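Local coordinates for protein pyruvate kinase (PDB 6QXL) that probably catalyses the last step of glycolysis, moving the phosphoryl group of phosphoenolpyruvate onto ADP to give pyruvate and ATP, at residues S194-R197 against D201-Y204; A220-A225 against D235-A240; E226-D231 against V261-K266; V244-G249 against K265-H270; S300-A305 against D311-S316. One frame throughout, in Å; residues are numbered along the deposited sequence.

Contact 1: residues S194-R197 against D201-Y204; sequences SFPR and DMEY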
# COMPACT_ATOMS: atom_id res chain seq x y z
N SER A 194 32.93 23.04 2.08
CA SER A 194 33.51 21.84 1.49
C SER A 194 34.06 20.92 2.55
O SER A 194 34.54 21.35 3.61
CB SER A 194 34.61 22.21 0.52
OG SER A 194 34.13 22.98 -0.56
N PHE A 195 33.93 19.63 2.28
CA PHE A 195 34.51 18.53 3.08
C PHE A 195 34.11 18.52 4.54
O PHE A 195 34.89 18.11 5.37
CB PHE A 195 36.09 18.50 2.99
CG PHE A 195 36.64 18.14 1.66
CD1 PHE A 195 36.61 16.88 1.12
CD2 PHE A 195 37.06 19.19 0.79
CE1 PHE A 195 37.03 16.64 -0.22
CE2 PHE A 195 37.51 18.96 -0.51
CZ PHE A 195 37.52 17.69 -0.96
N PRO A 196 32.89 18.96 4.90
CA PRO A 196 32.52 18.80 6.30
C PRO A 196 32.30 17.34 6.64
O PRO A 196 31.89 16.55 5.80
CB PRO A 196 31.21 19.58 6.41
CG PRO A 196 30.63 19.49 5.07
CD PRO A 196 31.76 19.49 4.11
N ARG A 197 32.60 16.97 7.89
CA ARG A 197 32.44 15.61 8.37
C ARG A 197 31.29 15.47 9.35
O ARG A 197 30.72 14.37 9.38
CB ARG A 197 33.74 15.15 9.01
CG ARG A 197 34.73 14.83 7.82
CD ARG A 197 36.07 14.26 8.27
NE ARG A 197 36.77 13.51 7.23
CZ ARG A 197 38.10 13.56 6.95
NH1 ARG A 197 38.86 14.44 7.57
NH2 ARG A 197 38.61 12.81 5.98
N ASP A 201 31.42 20.94 12.18
CA ASP A 201 32.07 21.68 11.09
C ASP A 201 31.13 22.74 10.52
O ASP A 201 31.56 23.87 10.22
CB ASP A 201 32.54 20.75 10.00
CG ASP A 201 33.56 19.70 10.49
OD1 ASP A 201 34.23 19.99 11.52
OD2 ASP A 201 33.73 18.65 9.87
N MET A 202 29.84 22.40 10.42
CA MET A 202 28.86 23.35 9.93
C MET A 202 28.50 24.42 10.96
O MET A 202 28.25 25.57 10.59
CB MET A 202 27.57 22.63 9.49
CG MET A 202 27.69 21.72 8.28
SD MET A 202 28.46 22.43 6.82
CE MET A 202 27.23 23.67 6.40
N GLU A 203 28.45 24.04 12.23
CA GLU A 203 28.18 25.02 13.30
C GLU A 203 29.31 26.05 13.39
O GLU A 203 29.04 27.24 13.55
CB GLU A 203 27.98 24.32 14.63
CG GLU A 203 26.62 23.67 14.77
CD GLU A 203 26.63 22.45 15.69
OE1 GLU A 203 27.65 22.11 16.32
OE2 GLU A 203 25.57 21.78 15.78
N TYR A 204 30.55 25.58 13.27
CA TYR A 204 31.69 26.47 13.25
C TYR A 204 31.58 27.48 12.09
O TYR A 204 31.77 28.68 12.27
CB TYR A 204 33.00 25.67 13.15
CG TYR A 204 34.28 26.48 13.29
CD1 TYR A 204 34.31 27.73 13.94
CD2 TYR A 204 35.49 25.96 12.84
CE1 TYR A 204 35.48 28.44 14.08
CE2 TYR A 204 36.68 26.67 12.98
CZ TYR A 204 36.65 27.92 13.58
OH TYR A 204 37.80 28.63 13.77
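Asp201 and Met202, in the first turns of helix 199-211, meet Pro196 and Arg197 in the loop that follows barrel strand 190-193. The backbones of the two segments come nearest at Pro196 and Asp201, whose CA atoms lie 5.6 Å apart. The polar half is a single hydrogen bond: the backbone N of Arg197 donates to Asp201 OD2 over 2.8 Å, and the N-H...O angle of 168° makes it nearly straight. OD2 receives it through its anti lone pair, the one turned away from OD1. With CG beside the backbone N of its own residue (chi1 -59°), the Asp201 carboxylate hangs back along the chain, where OD2 can face the loop amide. Its CB meanwhile packs on Pro196 CB, with 4.0 Å between Asp201 CB and Pro196 CB.

The apolar half lies on the proline ring. The Met202 chain is folded at both chi2 and chi3, which brings Met202 SD to 4.0 Å from Pro196 CB and only slightly farther from CG of the ring. Leu237 of helix 231-239 packs on both residues. The Arg197 guanidinium leads away from Asp201, and its NE forms a salt bridge with Glu226. The Asp201 carboxylate serves here as acceptor for a main-chain N-H, a bond that ties the loop amide to the first turn of the helix it leads into and probably helps set the direction of the loop.

Contact 2: residues A220-A225 against D235-A240; sequences AKIERA and DGLIRA. With MG (magnesium ion), chain N.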
# COMPACT_ATOMS: atom_id res chain seq x y z
N ALA A 220 25.80 22.36 3.02
CA ALA A 220 26.77 21.30 3.32
C ALA A 220 27.02 20.45 2.10
O ALA A 220 26.11 19.83 1.58
CB ALA A 220 26.29 20.42 4.47
N LYS A 221 28.26 20.43 1.64
CA LYS A 221 28.65 19.56 0.54
C LYS A 221 28.98 18.18 1.07
O LYS A 221 29.88 18.03 1.87
CB LYS A 221 29.82 20.16 -0.20
CG LYS A 221 29.45 21.45 -0.91
CD LYS A 221 30.67 22.23 -1.35
CE LYS A 221 31.45 21.51 -2.44
NZ LYS A 221 32.51 22.36 -3.01
N ILE A 222 28.24 17.18 0.62
CA ILE A 222 28.45 15.80 1.07
C ILE A 222 29.52 15.18 0.16
O ILE A 222 29.23 14.74 -0.92
CB ILE A 222 27.14 14.99 1.03
CG1 ILE A 222 25.98 15.76 1.68
CG2 ILE A 222 27.33 13.65 1.70
CD1 ILE A 222 26.27 16.31 3.03
N GLU A 223 30.78 15.26 0.59
CA GLU A 223 31.95 14.78 -0.12
C GLU A 223 32.86 13.85 0.69
O GLU A 223 33.85 13.44 0.19
CB GLU A 223 32.83 15.98 -0.51
CG GLU A 223 32.30 16.96 -1.53
CD GLU A 223 33.23 18.12 -1.85
OE1 GLU A 223 33.51 18.88 -0.94
OE2 GLU A 223 33.65 18.31 -3.01
N ARG A 224 32.55 13.54 1.93
CA ARG A 224 33.45 12.74 2.76
C ARG A 224 32.86 11.41 3.08
O ARG A 224 31.67 11.33 3.37
CB ARG A 224 33.82 13.45 4.07
CG ARG A 224 34.85 14.49 3.87
CD ARG A 224 36.31 14.10 3.96
NE ARG A 224 37.13 15.20 4.28
CZ ARG A 224 38.28 15.54 3.66
NH1 ARG A 224 38.74 14.80 2.65
NH2 ARG A 224 38.98 16.61 4.03
N ALA A 225 33.64 10.36 3.05
CA ALA A 225 33.17 9.04 3.46
C ALA A 225 32.51 9.03 4.81
O ALA A 225 31.48 8.37 5.01
CB ALA A 225 34.30 8.02 3.39
N ASP A 235 22.34 12.46 8.75
CA ASP A 235 21.22 13.26 9.27
C ASP A 235 21.70 14.38 10.19
O ASP A 235 21.13 15.48 10.20
CB ASP A 235 20.18 12.37 9.97
CG ASP A 235 19.32 11.55 8.99
OD1 ASP A 235 19.65 11.49 7.79
OD2 ASP A 235 18.30 10.95 9.41
N GLY A 236 22.76 14.12 10.95
CA GLY A 236 23.35 15.15 11.80
C GLY A 236 23.86 16.31 10.99
O GLY A 236 23.59 17.47 11.28
N LEU A 237 24.59 15.98 9.93
CA LEU A 237 25.14 16.99 9.04
C LEU A 237 24.05 17.76 8.31
O LEU A 237 24.13 18.97 8.16
CB LEU A 237 26.07 16.31 8.06
CG LEU A 237 26.97 17.11 7.16
CD1 LEU A 237 27.64 18.25 7.90
CD2 LEU A 237 28.01 16.11 6.64
N ILE A 238 23.01 17.06 7.89
CA ILE A 238 21.88 17.71 7.21
C ILE A 238 21.17 18.68 8.15
O ILE A 238 20.83 19.79 7.76
CB ILE A 238 20.90 16.66 6.66
CG1 ILE A 238 21.52 15.94 5.47
CG2 ILE A 238 19.59 17.30 6.24
CD1 ILE A 238 20.70 14.82 4.89
N ARG A 239 20.93 18.25 9.38
CA ARG A 239 20.15 19.08 10.31
C ARG A 239 20.85 20.36 10.69
O ARG A 239 20.19 21.35 10.98
CB ARG A 239 19.78 18.30 11.57
CG ARG A 239 18.61 17.42 11.32
CD ARG A 239 18.08 16.86 12.61
NE ARG A 239 17.56 15.53 12.36
CZ ARG A 239 18.17 14.37 12.66
NH1 ARG A 239 19.40 14.34 13.17
NH2 ARG A 239 17.55 13.24 12.37
N ALA A 240 22.18 20.33 10.65
CA ALA A 240 22.99 21.51 10.92
C ALA A 240 23.09 22.47 9.75
O ALA A 240 23.81 23.45 9.85
CB ALA A 240 24.40 21.06 11.34
MG MG N . 34.17 18.80 -4.46
O HOH W 1 35.88 19.05 -6.38
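The backbones of strand 217-222 and helix 231-239 come nearest at Ala220 and Ile238, whose CA atoms are 7.2 Å apart, and Leu237 spans this spacing from the helix side to meet Ala220 and Ile222. Its CG stands opposite the backbone N (chi1 -169°), and the branch then splits between two strand residues: Leu237 CD1 approaches Ala220 CB at 4.3 Å, while Leu237 CD2 reaches Ile222 CD1 at 4.0 Å. Ile222 and Leu237 run alongside one another, pointing opposite ways, and touch through these terminal methyls. In Ile222 the bend at chi2 (-50°) turns CD1 toward the helix. This is the strand-to-helix half of the beta-alpha-beta unit formed by strand 217-222, helix 231-239 and strand 243-247 in the TIM barrel, and Met202 of helix 199-211 also packs on Ala220 and Leu237. Lys221, between the two packing residues, points away from the helix, and its NZ pairs with Asp68 and with a bound malonate ion. Just past the strand, the extended chain of Glu223 puts OE2 at the magnesium ion, which Asp250 also binds; the modelled length of 1.6 Å from Glu223 OE2 to the metal is too short to be trusted.

Contact 3: residues E226-D231 against V261-K266; sequences EAVADD and VGIQKK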
# COMPACT_ATOMS: atom_id res chain seq x y z
N GLU A 226 33.06 9.82 5.74
CA GLU A 226 32.55 9.85 7.12
C GLU A 226 31.15 10.45 7.18
O GLU A 226 30.37 10.07 8.04
CB GLU A 226 33.50 10.65 8.03
CG GLU A 226 34.91 10.07 8.21
CD GLU A 226 35.87 10.30 7.05
OE1 GLU A 226 35.62 11.10 6.11
OE2 GLU A 226 36.87 9.60 7.02
N ALA A 227 30.85 11.36 6.27
CA ALA A 227 29.53 12.00 6.22
C ALA A 227 28.38 11.06 5.85
O ALA A 227 27.23 11.35 6.17
CB ALA A 227 29.56 13.18 5.26
N VAL A 228 28.69 9.95 5.18
CA VAL A 228 27.67 8.99 4.74
C VAL A 228 27.88 7.61 5.34
O VAL A 228 27.25 6.65 4.91
CB VAL A 228 27.62 8.91 3.20
CG1 VAL A 228 27.13 10.24 2.64
CG2 VAL A 228 28.99 8.57 2.61
N ALA A 229 28.74 7.52 6.35
CA ALA A 229 29.05 6.24 7.00
C ALA A 229 27.79 5.57 7.57
O ALA A 229 27.71 4.36 7.58
CB ALA A 229 30.06 6.45 8.12
N ASP A 230 26.84 6.36 8.05
CA ASP A 230 25.60 5.83 8.55
C ASP A 230 24.58 6.95 8.62
O ASP A 230 24.90 8.13 8.43
CB ASP A 230 25.79 5.23 9.97
CG ASP A 230 26.39 6.24 10.95
OD1 ASP A 230 27.60 6.50 10.81
OD2 ASP A 230 25.72 6.89 11.79
N ASP A 231 23.33 6.58 8.90
CA ASP A 231 22.24 7.56 8.89
C ASP A 231 22.42 8.68 9.90
O ASP A 231 22.09 9.82 9.61
CB ASP A 231 20.89 6.88 9.06
CG ASP A 231 20.46 6.10 7.78
OD1 ASP A 231 21.23 6.01 6.80
OD2 ASP A 231 19.35 5.55 7.74
N VAL A 261 24.92 5.87 -6.80
CA VAL A 261 23.50 5.88 -7.12
C VAL A 261 22.62 5.79 -5.88
O VAL A 261 21.65 6.54 -5.75
CB VAL A 261 23.14 4.75 -8.11
CG1 VAL A 261 23.28 3.35 -7.49
CG2 VAL A 261 21.75 4.98 -8.68
N GLY A 262 22.97 4.90 -4.96
CA GLY A 262 22.18 4.70 -3.76
C GLY A 262 22.29 5.88 -2.81
O GLY A 262 21.28 6.27 -2.19
N ILE A 263 23.48 6.45 -2.71
CA ILE A 263 23.74 7.53 -1.80
C ILE A 263 23.12 8.85 -2.32
O ILE A 263 22.57 9.62 -1.54
CB ILE A 263 25.24 7.67 -1.49
CG1 ILE A 263 25.71 6.54 -0.57
CG2 ILE A 263 25.62 9.00 -0.85
CD1 ILE A 263 26.20 5.27 -1.23
N GLN A 264 23.20 9.10 -3.63
CA GLN A 264 22.53 10.25 -4.18
C GLN A 264 21.06 10.24 -3.78
O GLN A 264 20.52 11.25 -3.31
CB GLN A 264 22.66 10.33 -5.70
CG GLN A 264 21.94 11.53 -6.30
CD GLN A 264 22.03 11.59 -7.81
OE1 GLN A 264 23.10 11.57 -8.38
NE2 GLN A 264 20.89 11.71 -8.47
N LYS A 265 20.42 9.09 -3.93
CA LYS A 265 19.00 8.98 -3.61
C LYS A 265 18.74 9.15 -2.13
O LYS A 265 17.76 9.82 -1.75
CB LYS A 265 18.42 7.69 -4.16
CG LYS A 265 18.11 7.77 -5.65
CD LYS A 265 18.15 6.44 -6.36
CE LYS A 265 17.33 6.41 -7.67
NZ LYS A 265 17.90 7.23 -8.78
N LYS A 266 19.61 8.59 -1.29
CA LYS A 266 19.44 8.73 0.14
C LYS A 266 19.59 10.17 0.58
O LYS A 266 18.74 10.70 1.32
CB LYS A 266 20.42 7.82 0.90
CG LYS A 266 20.22 7.83 2.42
CD LYS A 266 20.22 6.41 3.10
CE LYS A 266 21.57 5.78 3.37
NZ LYS A 266 21.26 4.64 4.26
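Where the loop after barrel strand 217-222 enters the outer helical layer of the TIM barrel, the loop and the first residue of helix 231-239 meet helix 260-273 through two pairs, Val228 with Ile263 and Asp231 with Lys266. The first is apolar. Val228 CG1 touches Ile263 CG2 at 4.0 Å, the two side chains crossing at about a right angle, and the CA atoms of Val228 and Ile263 are 7.8 Å apart. CG1 of Val228 stands beside its backbone N (chi1 -66°), and the same methyl packs on Ile222 of the barrel strand. Leu251 and Ile255 of helix 248-255 also pack on Ile263, and Ile255 on Val228.

The second pair is a salt bridge nearer the surface. Lys266 NZ donates to Asp231 OD1 at 2.9 Å; OD1 receives it through its syn lone pair, on the side of OD2, while Lys266 NZ and Asp231 OD2 are 4.1 Å apart. The bridge is therefore made to one oxygen and is not bidentate. Lys266 bends at chi2 (134°, well off a staggered value) and again at chi3 (80°) to bring NZ across the carboxylate, and Lys266 CE comes to 3.5 Å from Asp231 OD1 on the way.

Asp231 opens its helix directly after the N-cap residue Asp230, whose OD2 accepts from the N of Ala233. Two acidic side chains thus sit at a helix N terminus, where the helix dipole would probably favour them. Lys265 NZ forms a salt bridge with Asp308 of its own chain and a hydrogen bond with Asn304 of the second subunit. Side-by-side packing of successive beta-alpha units, as here, is typical of the TIM barrel.

Contact 4: residues V244-G249 against K265-H270; sequences VMVARG and KKIILH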
# COMPACT_ATOMS: atom_id res chain seq x y z
N VAL A 244 21.92 21.02 1.24
CA VAL A 244 23.00 20.09 1.01
C VAL A 244 23.25 19.92 -0.46
O VAL A 244 22.36 20.14 -1.28
CB VAL A 244 22.76 18.70 1.65
CG1 VAL A 244 22.54 18.82 3.14
CG2 VAL A 244 21.60 18.00 1.00
N MET A 245 24.48 19.54 -0.80
CA MET A 245 24.88 19.30 -2.17
C MET A 245 25.43 17.88 -2.28
O MET A 245 26.31 17.49 -1.52
CB MET A 245 25.96 20.30 -2.58
CG MET A 245 26.43 20.14 -4.01
SD MET A 245 27.85 21.10 -4.45
CE MET A 245 27.13 22.76 -4.51
N VAL A 246 24.94 17.14 -3.25
CA VAL A 246 25.48 15.83 -3.58
C VAL A 246 26.68 16.08 -4.48
O VAL A 246 26.55 16.28 -5.68
CB VAL A 246 24.44 14.91 -4.25
CG1 VAL A 246 25.00 13.51 -4.42
CG2 VAL A 246 23.17 14.84 -3.41
N ALA A 247 27.85 16.08 -3.86
CA ALA A 247 29.08 16.51 -4.53
C ALA A 247 29.77 15.27 -5.09
O ALA A 247 30.69 14.71 -4.47
CB ALA A 247 29.97 17.25 -3.57
N ARG A 248 29.36 14.86 -6.28
CA ARG A 248 29.65 13.50 -6.71
C ARG A 248 31.10 13.30 -7.12
O ARG A 248 31.56 12.16 -7.12
CB ARG A 248 28.71 13.07 -7.82
CG ARG A 248 27.27 13.08 -7.35
CD ARG A 248 26.31 12.61 -8.42
NE ARG A 248 26.51 13.29 -9.68
CZ ARG A 248 25.79 13.03 -10.77
NH1 ARG A 248 24.80 12.14 -10.75
NH2 ARG A 248 26.05 13.68 -11.91
N GLY A 249 31.79 14.37 -7.49
CA GLY A 249 33.22 14.30 -7.81
C GLY A 249 34.03 13.78 -6.62
O GLY A 249 34.53 12.65 -6.63
N LYS A 265 20.42 9.09 -3.93
CA LYS A 265 19.00 8.98 -3.61
C LYS A 265 18.74 9.15 -2.13
O LYS A 265 17.76 9.82 -1.75
CB LYS A 265 18.42 7.69 -4.16
CG LYS A 265 18.11 7.77 -5.65
CD LYS A 265 18.15 6.44 -6.36
CE LYS A 265 17.33 6.41 -7.67
NZ LYS A 265 17.90 7.23 -8.78
N LYS A 266 19.61 8.59 -1.29
CA LYS A 266 19.44 8.73 0.14
C LYS A 266 19.59 10.17 0.58
O LYS A 266 18.74 10.70 1.32
CB LYS A 266 20.42 7.82 0.90
CG LYS A 266 20.22 7.83 2.42
CD LYS A 266 20.22 6.41 3.10
CE LYS A 266 21.57 5.78 3.37
NZ LYS A 266 21.26 4.64 4.26
N ILE A 267 20.63 10.84 0.09
CA ILE A 267 20.88 12.22 0.49
C ILE A 267 19.68 13.11 0.13
O ILE A 267 19.22 13.88 0.95
CB ILE A 267 22.16 12.76 -0.16
CG1 ILE A 267 23.40 12.04 0.36
CG2 ILE A 267 22.29 14.25 0.09
CD1 ILE A 267 24.61 12.19 -0.54
N ILE A 268 19.18 12.98 -1.09
CA ILE A 268 18.07 13.81 -1.52
C ILE A 268 16.87 13.57 -0.62
O ILE A 268 16.25 14.51 -0.12
CB ILE A 268 17.72 13.53 -2.98
CG1 ILE A 268 18.81 14.07 -3.88
CG2 ILE A 268 16.38 14.14 -3.35
CD1 ILE A 268 18.76 13.54 -5.30
N LEU A 269 16.54 12.30 -0.39
CA LEU A 269 15.38 11.97 0.42
C LEU A 269 15.54 12.45 1.87
O LEU A 269 14.64 13.08 2.42
CB LEU A 269 15.14 10.47 0.39
CG LEU A 269 13.93 9.97 1.19
CD1 LEU A 269 12.61 10.40 0.53
CD2 LEU A 269 14.02 8.46 1.37
N HIS A 270 16.68 12.18 2.48
CA HIS A 270 16.87 12.61 3.87
C HIS A 270 16.87 14.12 3.99
O HIS A 270 16.34 14.67 4.95
CB HIS A 270 18.14 12.00 4.46
CG HIS A 270 17.99 10.54 4.80
ND1 HIS A 270 18.65 9.96 5.85
CD2 HIS A 270 17.25 9.56 4.23
CE1 HIS A 270 18.35 8.67 5.89
NE2 HIS A 270 17.50 8.41 4.92
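Ile267 on helix 260-273 packs on Val244 and Val246 of strand 243-247, the helix covering a strand of the TIM barrel from outside. The local axes run antiparallel, at 174°, with a closest approach of 9.0 Å. Starting at the root of the side chain, Ile267 CB lies 4.0 Å from Val246 CG2. The branch methyl Ile267 CG2 is wedged between two valines: Val246 CG2 is 3.7 Å away, the shortest approach of the contact, and Val244 CG2 is 3.9 Å away. CG1 leaves on the other branch, beside the backbone N (chi1 -67°), and the nearly extended chi2 carries Ile267 CD1 along the strand until it stands 4.1 Å from Val246 CG1. CG2 of Val246 thus meets both branches of the isoleucine, while its CG1 meets CD1. Ile222 of the neighbouring strand and Leu234 of helix 231-239 close in on the same side chain. The alternate strand residue Met245 points away from the helix. Arg248, just past the strand, forms a salt bridge with Asp301, and Gly249 N binds a malonate ion. One turn along the helix from Lys266, His270 ND1 is hydrogen-bonded to Asp235 OD1, while Lys266 CG sits 3.7 Å above the imidazole plane of His270, offset toward the rim.

Contact 5: residues S300-A305 against D311-S316; sequences SDVANA and DAVMLS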
# COMPACT_ATOMS: atom_id res chain seq x y z
N SER A 300 19.92 11.37 -19.35
CA SER A 300 19.38 10.44 -18.36
C SER A 300 19.77 10.83 -16.93
O SER A 300 18.95 10.75 -16.03
CB SER A 300 19.87 9.02 -18.66
OG SER A 300 19.41 8.09 -17.70
N ASP A 301 21.01 11.26 -16.74
CA ASP A 301 21.50 11.61 -15.42
C ASP A 301 20.68 12.76 -14.83
O ASP A 301 20.23 12.70 -13.68
CB ASP A 301 22.98 11.99 -15.51
CG ASP A 301 23.59 12.36 -14.16
OD1 ASP A 301 23.30 11.68 -13.15
OD2 ASP A 301 24.38 13.32 -14.13
N VAL A 302 20.47 13.79 -15.64
CA VAL A 302 19.76 14.96 -15.19
C VAL A 302 18.30 14.59 -14.92
O VAL A 302 17.74 14.93 -13.88
CB VAL A 302 19.88 16.10 -16.23
CG1 VAL A 302 18.98 17.27 -15.84
CG2 VAL A 302 21.33 16.58 -16.33
N ALA A 303 17.69 13.91 -15.87
CA ALA A 303 16.29 13.54 -15.73
C ALA A 303 16.06 12.68 -14.49
O ALA A 303 15.09 12.87 -13.76
CB ALA A 303 15.82 12.80 -16.96
N ASN A 304 16.97 11.76 -14.23
CA ASN A 304 16.81 10.92 -13.06
C ASN A 304 16.98 11.69 -11.78
O ASN A 304 16.31 11.38 -10.81
CB ASN A 304 17.74 9.69 -13.10
CG ASN A 304 17.11 8.54 -13.88
OD1 ASN A 304 16.16 7.94 -13.41
ND2 ASN A 304 17.61 8.26 -15.06
N ALA A 305 17.82 12.71 -11.78
CA ALA A 305 17.93 13.59 -10.61
C ALA A 305 16.61 14.34 -10.38
O ALA A 305 16.19 14.51 -9.24
CB ALA A 305 19.09 14.57 -10.75
N ASP A 311 16.14 19.53 -5.69
CA ASP A 311 15.71 20.90 -5.86
C ASP A 311 16.38 21.52 -7.07
O ASP A 311 15.76 22.25 -7.84
CB ASP A 311 16.03 21.78 -4.67
CG ASP A 311 15.06 21.61 -3.54
OD1 ASP A 311 15.14 20.62 -2.74
OD2 ASP A 311 14.26 22.58 -3.40
N ALA A 312 17.68 21.25 -7.21
CA ALA A 312 18.45 21.86 -8.27
C ALA A 312 19.49 20.90 -8.81
O ALA A 312 19.94 20.00 -8.12
CB ALA A 312 19.12 23.13 -7.78
N VAL A 313 19.88 21.18 -10.04
CA VAL A 313 20.97 20.51 -10.71
C VAL A 313 22.01 21.57 -11.03
O VAL A 313 21.66 22.73 -11.24
CB VAL A 313 20.49 19.81 -11.98
CG1 VAL A 313 19.68 18.58 -11.61
CG2 VAL A 313 19.64 20.72 -12.84
N MET A 314 23.27 21.16 -11.06
CA MET A 314 24.39 22.09 -11.15
C MET A 314 25.26 21.82 -12.38
O MET A 314 25.38 20.68 -12.85
CB MET A 314 25.25 21.99 -9.89
CG MET A 314 26.29 23.09 -9.72
SD MET A 314 26.91 23.17 -8.01
CE MET A 314 28.58 22.53 -8.23
N LEU A 315 25.84 22.90 -12.90
CA LEU A 315 26.89 22.84 -13.91
C LEU A 315 28.17 23.40 -13.29
O LEU A 315 28.13 24.40 -12.57
CB LEU A 315 26.52 23.70 -15.11
CG LEU A 315 25.29 23.25 -15.89
CD1 LEU A 315 24.89 24.29 -16.95
CD2 LEU A 315 25.54 21.91 -16.53
N SER A 316 29.31 22.76 -13.59
CA SER A 316 30.59 23.33 -13.13
C SER A 316 31.50 23.80 -14.26
O SER A 316 31.51 24.99 -14.56
CB SER A 316 31.31 22.35 -12.23
OG SER A 316 30.49 22.08 -11.13
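Val313, the second residue of strand 312-315, meets Ala305 and Val302 of helix 296-307 through one methyl. Val313 CG1 comes to 4.1 Å from Ala305 CB, the closer of the two approaches. Toward Val302 the fit is slacker, with 4.5 Å between Val302 CG1 and Val313 CG1. The backbones stand correspondingly apart, the CA atoms of Val302 and Val313 being 7.2 Å from each other, and the two segments together bury only 97 Å². With chi1 at -73°, Val313 CG1 lies beside the backbone N, and this is the methyl that reaches both helix residues. The looser Val302 side is not left to solvent: Met284 and Met332 pack against both valines.

Another face of the helix belongs to a subunit interface. There Ala303 packs on Val261 of the second subunit, and Asn304 OD1 accepts from Lys265 of that subunit. Asn304 is also tied to its own helix: Asn304 ND2 donates to Ser300 O at 3.0 Å with a bent angle of 141°, from above the carbonyl plane, while Asn304 N reaches the same oxygen from the opposite face at 2.9 Å. Two bonds thus grip Ser300 O and help fix how the amide is turned toward the interface. Helix against strand, with Val and Ala side chains between them, is here the packing of the last beta-alpha-beta unit that closes a TIM barrel.

In the fold
All five contacts lie in the TIM barrel. From the N terminus, contact 1 closes a short turn after strand 190-193, three residues lying between its segments. Contact 2 follows in series, bringing helix 231-239 back over strand 217-222. Contact 3 starts within the loop of contact 2 and ends beyond it, so the two cross; it reaches ahead to helix 260-273. Contact 4 opens inside the span of contact 3 and ends on the same helix, sharing Lys265 and Lys266. Contact 5 comes last, joining helix 296-307 to the final barrel strand. Salt bridges link contact 1 to 3 (Arg197 with Glu226) and 4 to 5 (Arg248 with Asp301).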